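Side-chain contacts in sensory box/GGDEF family protein (Caulobacter crescentus, PDB 4YME), which probably makes the second messenger cyclic di-GMP through the GGDEF domain crystallised here, one part of a larger membrane protein that also carries an EAL domain: residues D42-A47 and G81-I86; A64-S69 and E108-P113; A112-D117 and L121-S126. One frame throughout, in Å; residues are numbered along the deposited sequence. Where two conformers were deposited one is given.

Contact 1 of 3, residues D42-A47 and G81-I86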
loop_
_atom_site.group_PDB
_atom_site.type_symbol
_atom_site.label_atom_id
_atom_site.label_comp_id
_atom_site.label_asym_id
_atom_site.label_seq_id
_atom_site.Cartn_x
_atom_site.Cartn_y
_atom_site.Cartn_z
ATOM N N ASP A 42 1.029 10.576 -5.819
ATOM C CA ASP A 42 1.899 11.664 -6.314
ATOM C C ASP A 42 1.224 13.017 -6.261
ATOM O O ASP A 42 1.908 14.052 -6.082
ATOM C CB ASP A 42 2.369 11.347 -7.721
ATOM C CG ASP A 42 3.416 10.218 -7.764
ATOM O OD1 ASP A 42 3.865 9.703 -6.730
ATOM O OD2 ASP A 42 3.724 9.848 -8.889
ATOM N N HIS A 43 -0.095 13.059 -6.415
ATOM C CA HIS A 43 -0.795 14.352 -6.592
ATOM C C HIS A 43 -1.995 14.539 -5.682
ATOM O O HIS A 43 -2.945 15.270 -5.986
ATOM C CB HIS A 43 -1.183 14.564 -8.042
ATOM C CG HIS A 43 -0.072 14.322 -9.005
ATOM N ND1 HIS A 43 0.976 15.196 -9.168
ATOM C CD2 HIS A 43 0.125 13.316 -9.874
ATOM C CE1 HIS A 43 1.794 14.710 -10.084
ATOM N NE2 HIS A 43 1.298 13.577 -10.539
ATOM N N PHE A 44 -1.928 13.957 -4.504
ATOM C CA PHE A 44 -2.941 14.139 -3.472
ATOM C C PHE A 44 -3.022 15.560 -2.947
ATOM O O PHE A 44 -4.091 16.138 -2.903
ATOM C CB PHE A 44 -2.623 13.153 -2.334
ATOM C CG PHE A 44 -3.522 13.226 -1.183
ATOM C CD1 PHE A 44 -4.837 12.756 -1.242
ATOM C CD2 PHE A 44 -3.062 13.706 0.007
ATOM C CE1 PHE A 44 -5.667 12.773 -0.135
ATOM C CE2 PHE A 44 -3.872 13.737 1.108
ATOM C CZ PHE A 44 -5.199 13.277 1.033
ATOM N N LYS A 45 -1.855 16.149 -2.674
ATOM C CA LYS A 45 -1.831 17.539 -2.161
ATOM C C LYS A 45 -2.414 18.495 -3.189
ATOM O O LYS A 45 -3.239 19.317 -2.858
ATOM C CB LYS A 45 -0.444 17.998 -1.767
ATOM C CG LYS A 45 -0.418 19.446 -1.252
ATOM C CD LYS A 45 0.972 19.865 -0.716
ATOM C CE LYS A 45 1.248 21.366 -1.065
ATOM N NZ LYS A 45 0.256 22.309 -0.494
ATOM N N GLU A 46 -2.014 18.329 -4.437
ATOM C CA GLU A 46 -2.502 19.215 -5.474
ATOM C C GLU A 46 -4.020 19.047 -5.672
ATOM O O GLU A 46 -4.726 20.024 -5.898
ATOM C CB GLU A 46 -1.695 18.983 -6.740
ATOM C CG GLU A 46 -2.025 19.908 -7.855
ATOM C CD GLU A 46 -3.081 19.339 -8.727
ATOM O OE1 GLU A 46 -3.252 18.094 -8.697
ATOM O OE2 GLU A 46 -3.733 20.105 -9.456
ATOM N N ALA A 47 -4.569 17.835 -5.544
ATOM C CA ALA A 47 -6.045 17.659 -5.633
ATOM C C ALA A 47 -6.759 18.431 -4.534
ATOM O O ALA A 47 -7.739 19.153 -4.750
ATOM C CB ALA A 47 -6.439 16.146 -5.562
ATOM N N GLY A 81 -3.594 6.610 7.003
ATOM C CA GLY A 81 -3.725 8.050 7.198
ATOM C C GLY A 81 -3.193 8.817 5.991
ATOM O O GLY A 81 -2.252 8.421 5.279
ATOM N N GLY A 82 -3.800 9.948 5.723
ATOM C CA GLY A 82 -3.494 10.666 4.519
ATOM C C GLY A 82 -3.620 9.760 3.331
ATOM O O GLY A 82 -4.541 8.943 3.266
ATOM N N ASP A 83 -2.665 9.888 2.428
ATOM C CA ASP A 83 -2.552 9.101 1.218
ATOM C C ASP A 83 -1.496 8.007 1.303
ATOM O O ASP A 83 -0.998 7.570 0.264
ATOM C CB ASP A 83 -2.261 9.981 0.025
ATOM C CG ASP A 83 -0.873 10.650 0.091
ATOM O OD1 ASP A 83 -0.408 10.984 1.203
ATOM O OD2 ASP A 83 -0.287 10.798 -0.990
ATOM N N GLU A 84 -1.240 7.520 2.494
ATOM C CA GLU A 84 -0.281 6.453 2.736
ATOM C C GLU A 84 -1.003 5.116 2.881
ATOM O O GLU A 84 -1.816 4.942 3.798
ATOM C CB GLU A 84 0.431 6.747 4.019
ATOM C CG GLU A 84 1.437 7.874 3.926
ATOM C CD GLU A 84 2.361 7.698 5.084
ATOM O OE1 GLU A 84 3.216 6.782 5.019
ATOM O OE2 GLU A 84 2.107 8.381 6.088
ATOM N N PHE A 85 -0.726 4.216 1.972
ATOM C CA PHE A 85 -1.335 2.888 1.954
ATOM C C PHE A 85 -0.261 1.840 2.141
ATOM O O PHE A 85 0.942 2.087 1.883
ATOM C CB PHE A 85 -2.035 2.666 0.654
ATOM C CG PHE A 85 -3.217 3.596 0.417
ATOM C CD1 PHE A 85 -3.061 4.851 -0.098
ATOM C CD2 PHE A 85 -4.510 3.138 0.670
ATOM C CE1 PHE A 85 -4.163 5.665 -0.344
ATOM C CE2 PHE A 85 -5.608 3.944 0.435
ATOM C CZ PHE A 85 -5.439 5.241 -0.073
ATOM N N ILE A 86 -0.659 0.656 2.618
ATOM C CA ILE A 86 0.246 -0.459 2.768
ATOM C C ILE A 86 -0.411 -1.684 2.186
ATOM O O ILE A 86 -1.610 -1.955 2.437
ATOM C CB ILE A 86 0.568 -0.744 4.238
ATOM C CG1 ILE A 86 1.242 0.425 4.893
ATOM C CG2 ILE A 86 1.347 -2.061 4.400
ATOM C CD1 ILE A 86 2.635 0.479 4.675
#

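Contact 2 of 3, residues A64-S69 and E108-P113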
loop_
_atom_site.group_PDB
_atom_site.type_symbol
_atom_site.label_atom_id
_atom_site.label_comp_id
_atom_site.label_asym_id
_atom_site.label_seq_id
_atom_site.Cartn_x
_atom_site.Cartn_y
_atom_site.Cartn_z
ATOM N N ALA A 64 -8.423 2.833 -2.859
ATOM C CA ALA A 64 -8.855 1.680 -2.092
ATOM C C ALA A 64 -9.652 0.703 -2.912
ATOM O O ALA A 64 -9.477 -0.502 -2.764
ATOM C CB ALA A 64 -9.630 2.128 -0.917
ATOM N N ARG A 65 -10.550 1.210 -3.743
ATOM C CA ARG A 65 -11.309 0.331 -4.636
ATOM C C ARG A 65 -10.396 -0.487 -5.550
ATOM O O ARG A 65 -10.562 -1.708 -5.672
ATOM C CB ARG A 65 -12.311 1.142 -5.469
ATOM C CG ARG A 65 -13.183 0.257 -6.335
ATOM C CD ARG A 65 -13.909 1.039 -7.375
ATOM N NE ARG A 65 -13.013 1.486 -8.457
ATOM C CZ ARG A 65 -12.553 0.702 -9.433
ATOM N NH1 ARG A 65 -12.859 -0.587 -9.502
ATOM N NH2 ARG A 65 -11.751 1.210 -10.344
ATOM N N ARG A 66 -9.384 0.171 -6.141
ATOM C CA ARG A 66 -8.408 -0.482 -6.982
ATOM C C ARG A 66 -7.603 -1.518 -6.195
ATOM O O ARG A 66 -7.414 -2.669 -6.623
ATOM C CB ARG A 66 -7.511 0.537 -7.690
ATOM C CG ARG A 66 -8.298 1.423 -8.638
ATOM C CD ARG A 66 -7.391 2.397 -9.423
ATOM N NE ARG A 66 -8.158 3.423 -10.105
ATOM C CZ ARG A 66 -7.639 4.450 -10.747
ATOM N NH1 ARG A 66 -6.320 4.545 -10.916
ATOM N NH2 ARG A 66 -8.461 5.353 -11.277
ATOM N N LEU A 67 -7.196 -1.152 -4.996
ATOM C CA LEU A 67 -6.421 -2.126 -4.144
ATOM C C LEU A 67 -7.296 -3.325 -3.765
ATOM O O LEU A 67 -6.789 -4.466 -3.838
ATOM C CB LEU A 67 -5.862 -1.448 -2.893
ATOM C CG LEU A 67 -4.760 -0.383 -3.158
ATOM C CD1 LEU A 67 -4.363 0.254 -1.816
ATOM C CD2 LEU A 67 -3.567 -0.990 -3.902
ATOM N N GLN A 68 -8.563 -3.113 -3.410
ATOM C CA GLN A 68 -9.478 -4.227 -3.086
ATOM C C GLN A 68 -9.623 -5.146 -4.305
ATOM O O GLN A 68 -9.726 -6.389 -4.125
ATOM C CB GLN A 68 -10.862 -3.751 -2.637
ATOM C CG GLN A 68 -10.942 -3.109 -1.225
ATOM C CD GLN A 68 -12.425 -2.830 -0.744
ATOM O OE1 GLN A 68 -13.106 -2.051 -1.359
ATOM N NE2 GLN A 68 -12.896 -3.465 0.370
ATOM N N SER A 69 -9.586 -4.603 -5.507
ATOM C CA SER A 69 -9.694 -5.463 -6.704
ATOM C C SER A 69 -8.453 -6.318 -6.865
ATOM O O SER A 69 -8.585 -7.452 -7.311
ATOM C CB SER A 69 -9.955 -4.641 -7.984
ATOM O OG SER A 69 -8.794 -3.964 -8.475
ATOM N N GLU A 108 0.949 0.357 -12.025
ATOM C CA GLU A 108 0.134 0.450 -13.247
ATOM C C GLU A 108 -1.331 0.748 -12.928
ATOM O O GLU A 108 -1.962 1.671 -13.541
ATOM C CB GLU A 108 0.215 -0.838 -14.073
ATOM C CG GLU A 108 -0.494 -0.704 -15.443
ATOM C CD GLU A 108 -0.131 0.601 -16.136
ATOM O OE1 GLU A 108 1.091 0.868 -16.263
ATOM O OE2 GLU A 108 -1.057 1.370 -16.534
HETATM N N MSE A 109 -1.856 0.034 -11.951
HETATM C CA MSE A 109 -3.274 0.208 -11.644
HETATM C C MSE A 109 -3.578 1.563 -11.032
HETATM O O MSE A 109 -4.667 2.079 -11.229
HETATM C CB MSE A 109 -3.782 -0.911 -10.774
HETATM C CG MSE A 109 -3.428 -0.811 -9.308
HETATM SE SE MSE A 109 -4.210 -2.286 -8.250
HETATM C CE MSE A 109 -4.068 -3.604 -9.756
ATOM N N LEU A 110 -2.629 2.148 -10.314
ATOM C CA LEU A 110 -2.814 3.461 -9.701
ATOM C C LEU A 110 -2.479 4.645 -10.583
ATOM O O LEU A 110 -2.512 5.789 -10.148
ATOM C CB LEU A 110 -2.064 3.528 -8.376
ATOM C CG LEU A 110 -2.464 2.522 -7.285
ATOM C CD1 LEU A 110 -1.667 2.713 -5.978
ATOM C CD2 LEU A 110 -4.000 2.611 -7.018
ATOM N N ALA A 111 -2.116 4.379 -11.828
ATOM C CA ALA A 111 -1.707 5.430 -12.706
ATOM C C ALA A 111 -2.894 6.177 -13.321
ATOM O O ALA A 111 -2.774 7.377 -13.618
ATOM C CB ALA A 111 -0.824 4.854 -13.791
ATOM N N ALA A 112 -4.027 5.511 -13.546
ATOM C CA ALA A 112 -5.137 6.143 -14.319
ATOM C C ALA A 112 -5.830 7.187 -13.525
ATOM O O ALA A 112 -6.002 6.988 -12.331
ATOM C CB ALA A 112 -6.156 5.133 -14.750
ATOM N N PRO A 113 -6.240 8.294 -14.118
ATOM C CA PRO A 113 -6.920 9.344 -13.326
ATOM C C PRO A 113 -8.261 8.910 -12.743
ATOM O O PRO A 113 -8.783 7.883 -13.145
ATOM C CB PRO A 113 -7.132 10.498 -14.329
ATOM C CG PRO A 113 -6.761 9.938 -15.641
ATOM C CD PRO A 113 -5.975 8.741 -15.499
#

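Contact 3 of 3, residues A112-D117 and L121-S126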
loop_
_atom_site.group_PDB
_atom_site.type_symbol
_atom_site.label_atom_id
_atom_site.label_comp_id
_atom_site.label_asym_id
_atom_site.label_seq_id
_atom_site.Cartn_x
_atom_site.Cartn_y
_atom_site.Cartn_z
ATOM N N ALA A 112 -4.027 5.511 -13.546
ATOM C CA ALA A 112 -5.137 6.143 -14.319
ATOM C C ALA A 112 -5.830 7.187 -13.525
ATOM O O ALA A 112 -6.002 6.988 -12.331
ATOM C CB ALA A 112 -6.156 5.133 -14.750
ATOM N N PRO A 113 -6.240 8.294 -14.118
ATOM C CA PRO A 113 -6.920 9.344 -13.326
ATOM C C PRO A 113 -8.261 8.910 -12.743
ATOM O O PRO A 113 -8.783 7.883 -13.145
ATOM C CB PRO A 113 -7.132 10.498 -14.329
ATOM C CG PRO A 113 -6.761 9.938 -15.641
ATOM C CD PRO A 113 -5.975 8.741 -15.499
ATOM N N VAL A 114 -8.819 9.748 -11.888
ATOM C CA VAL A 114 -10.145 9.450 -11.326
ATOM C C VAL A 114 -11.105 10.562 -11.596
ATOM O O VAL A 114 -10.799 11.721 -11.418
ATOM C CB VAL A 114 -10.094 9.108 -9.838
ATOM C CG1 VAL A 114 -9.600 10.186 -9.044
ATOM C CG2 VAL A 114 -11.503 8.676 -9.315
ATOM N N PRO A 115 -12.329 10.189 -12.058
ATOM C CA PRO A 115 -13.305 11.253 -12.289
ATOM C C PRO A 115 -13.783 11.867 -10.990
ATOM O O PRO A 115 -13.954 11.153 -10.013
ATOM C CB PRO A 115 -14.482 10.559 -13.003
ATOM C CG PRO A 115 -14.175 9.148 -13.034
ATOM C CD PRO A 115 -12.867 8.864 -12.413
ATOM N N PHE A 116 -13.940 13.174 -10.991
ATOM C CA PHE A 116 -14.441 13.914 -9.846
ATOM C C PHE A 116 -15.132 15.187 -10.300
ATOM O O PHE A 116 -14.487 16.031 -10.898
ATOM C CB PHE A 116 -13.299 14.294 -8.938
ATOM C CG PHE A 116 -13.719 15.055 -7.723
ATOM C CD1 PHE A 116 -14.405 14.424 -6.703
ATOM C CD2 PHE A 116 -13.460 16.397 -7.615
ATOM C CE1 PHE A 116 -14.806 15.134 -5.586
ATOM C CE2 PHE A 116 -13.843 17.101 -6.529
ATOM C CZ PHE A 116 -14.543 16.471 -5.506
ATOM N N ASP A 117 -16.426 15.330 -9.965
ATOM C CA ASP A 117 -17.147 16.634 -10.119
ATOM C C ASP A 117 -17.033 17.133 -11.578
ATOM O O ASP A 117 -16.704 18.305 -11.842
ATOM C CB ASP A 117 -16.578 17.656 -9.097
ATOM C CG ASP A 117 -17.385 18.980 -9.008
ATOM O OD1 ASP A 117 -18.621 18.975 -9.210
ATOM O OD2 ASP A 117 -16.755 20.036 -8.735
ATOM N N LEU A 121 -9.004 13.882 -11.923
ATOM C CA LEU A 121 -7.953 14.148 -10.982
ATOM C C LEU A 121 -6.770 13.217 -11.264
ATOM O O LEU A 121 -6.950 11.998 -11.535
ATOM C CB LEU A 121 -8.440 13.911 -9.584
ATOM C CG LEU A 121 -9.626 14.745 -9.109
ATOM C CD1 LEU A 121 -9.929 14.258 -7.704
ATOM C CD2 LEU A 121 -9.279 16.166 -9.113
ATOM N N ALA A 122 -5.577 13.829 -11.285
ATOM C CA ALA A 122 -4.308 13.100 -11.488
ATOM C C ALA A 122 -4.032 12.114 -10.383
ATOM O O ALA A 122 -4.078 12.398 -9.184
ATOM C CB ALA A 122 -3.191 14.064 -11.593
HETATM N N MSE A 123 -3.820 10.872 -10.812
HETATM C CA MSE A 123 -3.421 9.815 -9.868
HETATM C C MSE A 123 -1.894 9.622 -10.117
HETATM O O MSE A 123 -1.191 10.586 -10.397
HETATM C CB MSE A 123 -4.322 8.558 -9.973
HETATM C CG MSE A 123 -5.784 8.682 -9.496
HETATM SE SE MSE A 123 -6.331 8.007 -7.690
HETATM C CE MSE A 123 -5.860 6.132 -7.879
ATOM N N GLY A 124 -1.353 8.411 -10.003
ATOM C CA GLY A 124 0.075 8.189 -10.015
ATOM C C GLY A 124 0.512 7.932 -8.588
ATOM O O GLY A 124 0.087 8.608 -7.688
ATOM N N SER A 125 1.388 6.967 -8.410
ATOM C CA SER A 125 1.854 6.590 -7.081
ATOM C C SER A 125 3.350 6.313 -7.067
ATOM O O SER A 125 3.970 6.085 -8.136
ATOM C CB SER A 125 1.140 5.317 -6.692
ATOM O OG SER A 125 1.468 4.227 -7.554
ATOM N N SER A 126 3.898 6.296 -5.866
ATOM C CA SER A 126 5.251 5.864 -5.594
ATOM C C SER A 126 5.206 4.789 -4.557
ATOM O O SER A 126 4.253 4.770 -3.763
ATOM C CB SER A 126 6.063 7.024 -5.078
ATOM O OG SER A 126 6.196 8.041 -6.058
#

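Contact 1 of 3, residues D42-A47 and G81-I86
The GGDEF signature, residues 81-85, spans the turn of a beta hairpin and the start of strand 84-91, and its Asp83 lies against Phe44 in the first turn of helix 44-51. Gly81 to Glu84 forms a type II' beta turn. Phe44 has CG anti to its backbone nitrogen (chi1 178°), which brings the ring up to the turn. Asp83 CB sits over one face of that ring, 3.9 Å from its centroid and 19° off the normal, a CH-pi contact. The Asp83 carboxylate lies nearly parallel to the ring, the two planes 11° apart, but over its CG-CD2 side and the CB, with OD2 3.6 Å from Phe44 CB. Asp83 OD2 takes its hydrogen bond from the backbone N of Leu41, while Phe44 also packs on Leu60 of helix 53-70. An alanine in place of Phe44 is likely to strip the apolar cover from Asp83 CB and leave its carboxylate freer to turn. In diguanylate cyclases this hairpin forms part of the active site. An apolar ring on one side and a main-chain donor at one oxygen together limit the orientations open to the acidic group.

Contact 2 of 3, residues A64-S69 and E108-P113
Arg66, on helix 53-70, reaches across to the chain leaving helix 95-109 and takes hold of three backbone carbonyls. Four hydrogen bonds hold it there. NH1 and NH2 close end-on upon the single oxygen of Ala112: NH1 to Ala112 O is 2.8 Å, with an N-H...O angle of 155°, and NH2 to Ala112 O is 3.1 Å. That oxygen lies in the guanidinium plane, and both nitrogens come to it from the same face of its own carbonyl plane. NH2 also binds Pro113 O at 3.2 Å, standing well above that carbonyl's plane. The third carbonyl, Met109 O in the last turn of helix 95-109, receives NH1 at 3.0 Å; NH1 lies in its carbonyl plane, but the oxygen is tilted from the guanidinium by 29°. The side chain runs extended from CG to NE, which carries its charged end this far from its own helix. Within that helix, Ser69 OG donates to Arg66 O at 2.6 Å.

Charge pairing holds the remaining donor, since NE forms a salt bridge with Glu62 one turn earlier, and this should help fix the rotation of the guanidinium.

The apolar contact lies nearer the helix axis: Leu110 CD2 comes up to Arg66 CB at 4.1 Å, the two side chains crossing at a slant. Selenomethionine Met109 is modelled in two conformers, and in one of them its selenium makes a less certain van der Waals contact with Arg66 O.

Helices 53-70 and 95-109 are the main helices of the two crossovers in the beta-alpha-beta-beta-alpha-beta, ferredoxin-like core of the GGDEF domain, with helix 44-51 coming before 53-70 in the first, and here one is tied to the exit of the other.

Contact 3 of 3, residues A112-D117 and L121-S126
Val114 N gives its hydrogen to Leu121 O at 2.9 Å, and Leu121 N returns the bond to Val114 O at the same length and nearly straight, at 171°. The two residues are thus a hydrogen-bonded antiparallel pair, with both side chains on one face of the small sheet. On that face Val114 CG1, in one of the two conformers of the valine, meets Leu121 CB at 3.9 Å. Further along, Leu121 CD1 reaches Phe116 CB at 3.6 Å; with Phe116 CG anti to the backbone nitrogen (chi1 -180°), the far end of the ring leads away from Leu121, and the side chain also touches Ala58. At the other end selenomethionine Met123 likewise has two conformers; in one, CG, anti to the carbonyl carbon (chi1 -69°), comes within 4.1 Å of the same Val114 CG1. Ala112 O, already bonded to Arg66, has Met123 CB against it at 3.3 Å, and Pro113 CB packs closely on Leu121 O. Val114 also touches Leu59, and Met123 touches Thr63, so this apolar face lies against helix 53-70. The arrangement is a two-stranded beta hairpin, strands 114-116 and 119-121, inserted between helix 95-109 and the last strand of the ferredoxin-like core.

Contacts 1 and 2 lie at the surface, while contact 3 is partly buried. Helix 53-70 is the common support: Phe44 of contact 1 and Val114, Phe116 and Met123 of contact 3 pack on it, and contact 2 starts from it. Contacts 2 and 3 share Ala112 and Pro113, and Leu110 O probably bonds to Gly124 N; contact 1 joins contact 3 through Asp42, with probable bonds to Gly124 O and Ser126 OG. The chemistry follows the place: a carboxylate stacked on a ring beside the signature turn, a charged side chain on main-chain oxygens at and beyond the end of helix 95-109, and paired strands with apolar side chains in the added hairpin.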